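Side-chain contact in hypothetical UPF0334 kinase-like protein AQ_1292 (Aquifex aeolicus, PDB 1YE8), which hydrolyses nucleoside triphosphates, including ATP, GTP, CTP, TTP and UTP, to the diphosphate and phosphate: residues A[139-143]-A[144-148]. Sequence-based numbering, arbitrary orientation.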
ATOM      1  N   ILE A 139       9.540   7.606   2.379  1.00 11.30           N
ATOM      2  CA  ILE A 139       9.995   8.515   3.441  1.00 12.33           C
ATOM      3  C   ILE A 139      10.155   9.962   2.962  1.00 12.48           C
ATOM      4  O   ILE A 139      10.154  10.893   3.761  1.00 13.23           O
ATOM      5  CB  ILE A 139      11.297   7.971   4.098  1.00 12.86           C
ATOM      6  CG1 ILE A 139      11.574   8.628   5.459  1.00 12.55           C
ATOM      7  CG2 ILE A 139      12.485   8.112   3.164  1.00 13.66           C
ATOM      8  CD1 ILE A 139      10.541   8.327   6.547  1.00 12.75           C
ATOM      9  N   ARG A 140      10.270  10.146   1.652  1.00 12.73           N
ATOM     10  CA  ARG A 140      10.319  11.483   1.075  1.00 14.29           C
ATOM     11  C   ARG A 140       8.982  11.833   0.429  1.00 14.10           C
ATOM     12  O   ARG A 140       8.229  10.954  -0.008  1.00 13.64           O
ATOM     13  CB  ARG A 140      11.456  11.594   0.053  1.00 15.29           C
ATOM     14  CG  ARG A 140      12.865  11.500   0.663  1.00 18.25           C
ATOM     15  CD  ARG A 140      14.012  11.555  -0.348  1.00 23.17           C
ATOM     16  NE  ARG A 140      13.814  10.647  -1.484  1.00 27.43           N
ATOM     17  CZ  ARG A 140      13.411  11.018  -2.702  1.00 29.27           C
ATOM     18  NH1 ARG A 140      13.152  12.294  -2.977  1.00 29.78           N
ATOM     19  NH2 ARG A 140      13.257  10.104  -3.650  1.00 30.08           N
ATOM     20  N   ASP A 141       8.666  13.124   0.377  1.00 14.86           N
ATOM     21  CA  ASP A 141       7.411  13.586  -0.216  1.00 15.33           C
ATOM     22  C   ASP A 141       7.528  13.679  -1.734  1.00 16.17           C
ATOM     23  O   ASP A 141       7.615  14.773  -2.300  1.00 17.43           O
ATOM     24  CB  ASP A 141       7.020  14.939   0.371  1.00 15.99           C
ATOM     25  CG  ASP A 141       6.567  14.842   1.808  1.00 17.12           C
ATOM     26  OD1 ASP A 141       6.107  13.759   2.250  1.00 15.92           O
ATOM     27  OD2 ASP A 141       6.596  15.834   2.574  1.00 20.39           O
ATOM     28  N   VAL A 142       7.498  12.519  -2.384  1.00 15.92           N
ATOM     29  CA  VAL A 142       7.769  12.409  -3.813  1.00 16.47           C
ATOM     30  C   VAL A 142       6.585  12.812  -4.688  1.00 16.38           C
ATOM     31  O   VAL A 142       6.727  12.908  -5.904  1.00 17.59           O
ATOM     32  CB  VAL A 142       8.223  10.987  -4.177  1.00 16.77           C
ATOM     33  CG1 VAL A 142       9.539  10.639  -3.469  1.00 17.86           C
ATOM     34  CG2 VAL A 142       7.114   9.964  -3.869  1.00 17.77           C
ATOM     35  N   HIS A 143       5.433  13.038  -4.060  1.00 16.02           N
ATOM     36  CA  HIS A 143       4.191  13.401  -4.741  1.00 15.69           C
ATOM     37  C   HIS A 143       3.304  14.091  -3.708  1.00 15.79           C
ATOM     38  O   HIS A 143       3.367  13.730  -2.532  1.00 15.02           O
ATOM     39  CB  HIS A 143       3.500  12.136  -5.262  1.00 15.69           C
ATOM     40  CG  HIS A 143       2.275  12.400  -6.076  1.00 16.28           C
ATOM     41  ND1 HIS A 143       1.055  12.704  -5.512  1.00 15.41           N
ATOM     42  CD2 HIS A 143       2.077  12.375  -7.415  1.00 16.92           C
ATOM     43  CE1 HIS A 143       0.163  12.882  -6.473  1.00 16.01           C
ATOM     44  NE2 HIS A 143       0.758  12.677  -7.635  1.00 17.27           N
ATOM     45  N   PRO A 144       2.493  15.084  -4.079  1.00 15.98           N
ATOM     46  CA  PRO A 144       1.639  15.727  -3.070  1.00 15.73           C
ATOM     47  C   PRO A 144       0.705  14.788  -2.289  1.00 15.03           C
ATOM     48  O   PRO A 144       0.419  15.075  -1.125  1.00 15.46           O
ATOM     49  CB  PRO A 144       0.850  16.760  -3.881  1.00 16.39           C
ATOM     50  CG  PRO A 144       1.754  17.062  -4.986  1.00 17.22           C
ATOM     51  CD  PRO A 144       2.352  15.738  -5.401  1.00 16.69           C
ATOM     52  N   LEU A 145       0.235  13.690  -2.888  1.00 14.26           N
ATOM     53  CA  LEU A 145      -0.617  12.771  -2.123  1.00 13.27           C
ATOM     54  C   LEU A 145       0.172  12.036  -1.020  1.00 12.79           C
ATOM     55  O   LEU A 145      -0.385  11.735   0.015  1.00 13.06           O
ATOM     56  CB  LEU A 145      -1.384  11.796  -3.047  1.00 13.66           C
ATOM     57  CG  LEU A 145      -2.413  10.836  -2.423  1.00 14.20           C
ATOM     58  CD1 LEU A 145      -3.352  11.485  -1.403  1.00 15.47           C
ATOM     59  CD2 LEU A 145      -3.222  10.175  -3.537  1.00 14.98           C
ATOM     60  N   VAL A 146       1.461  11.788  -1.244  1.00 12.56           N
ATOM     61  CA  VAL A 146       2.307  11.216  -0.199  1.00 12.48           C
ATOM     62  C   VAL A 146       2.365  12.173   0.999  1.00 13.21           C
ATOM     63  O   VAL A 146       2.203  11.738   2.145  1.00 13.13           O
ATOM     64  CB  VAL A 146       3.729  10.877  -0.726  1.00 10.72           C
ATOM     65  CG1 VAL A 146       4.663  10.523   0.412  1.00 12.12           C
ATOM     66  CG2 VAL A 146       3.676   9.720  -1.746  1.00 11.42           C
ATOM     67  N   LYS A 147       2.566  13.471   0.736  1.00 14.52           N
ATOM     68  CA  LYS A 147       2.597  14.476   1.809  1.00 16.06           C
ATOM     69  C   LYS A 147       1.269  14.523   2.558  1.00 15.69           C
ATOM     70  O   LYS A 147       1.229  14.561   3.790  1.00 16.53           O
ATOM     71  CB  LYS A 147       2.922  15.852   1.244  1.00 17.47           C
ATOM     72  CG  LYS A 147       3.388  16.869   2.294  1.00 20.62           C
ATOM     73  CD  LYS A 147       3.589  18.256   1.680  1.00 24.74           C
ATOM     74  CE  LYS A 147       5.047  18.527   1.352  1.00 27.71           C
ATOM     75  NZ  LYS A 147       5.282  19.925   0.871  1.00 30.09           N
ATOM     76  N   GLU A 148       0.178  14.487   1.793  1.00 14.79           N
ATOM     77  CA  GLU A 148      -1.171  14.506   2.329  1.00 15.34           C
ATOM     78  C   GLU A 148      -1.407  13.340   3.295  1.00 14.92           C
ATOM     79  O   GLU A 148      -1.995  13.506   4.365  1.00 16.67           O
ATOM     80  CB  GLU A 148      -2.152  14.451   1.153  1.00 15.65           C
ATOM     81  CG  GLU A 148      -3.618  14.470   1.529  1.00 16.98           C
ATOM     82  CD  GLU A 148      -4.530  14.466   0.320  1.00 17.79           C
ATOM     83  OE1 GLU A 148      -4.222  15.169  -0.667  1.00 21.31           O
ATOM     84  OE2 GLU A 148      -5.571  13.776   0.370  1.00 17.94           O
TER
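The backbone O of His143 receives two weak bonds from the first turn of helix 144-150, one from Val146 N at 3.0 Å and a longer one from Lys147 N. The side chain of the same residue also caps the helix: ND1 accepts a hydrogen bond from Leu145 N at 2.9 Å, nearly straight (166°) and with the donor close to the ring plane. The imidazole reaches this amide because chi1 (-175°) sets CG anti to the backbone N, and Pro144 lays its CD over one ring face, 3.5 Å from the centroid, as a CH-pi contact. His143 is thus the N-cap of the helix that follows strand 132-136 in this RecA-like P-loop NTPase fold, with Leu113 and Arg119 also touching its side chain. Replacing the imidazole by an alanine side chain is likely to leave Leu145 N without its capping acceptor and Pro144 CD without the ring face it lies against. Val142, just before the cap, brings CG2 to 4.0 Å from Val146 CG2 in the first turn, while Val146 CG1 lies 3.6 Å from Arg140 O. Asp141, centre of an inverse gamma turn, crosses Lys147 at about a right angle, OD2 standing 3.3 Å from Lys147 CE; its OD1 forms a salt bridge with Arg150 farther along the helix.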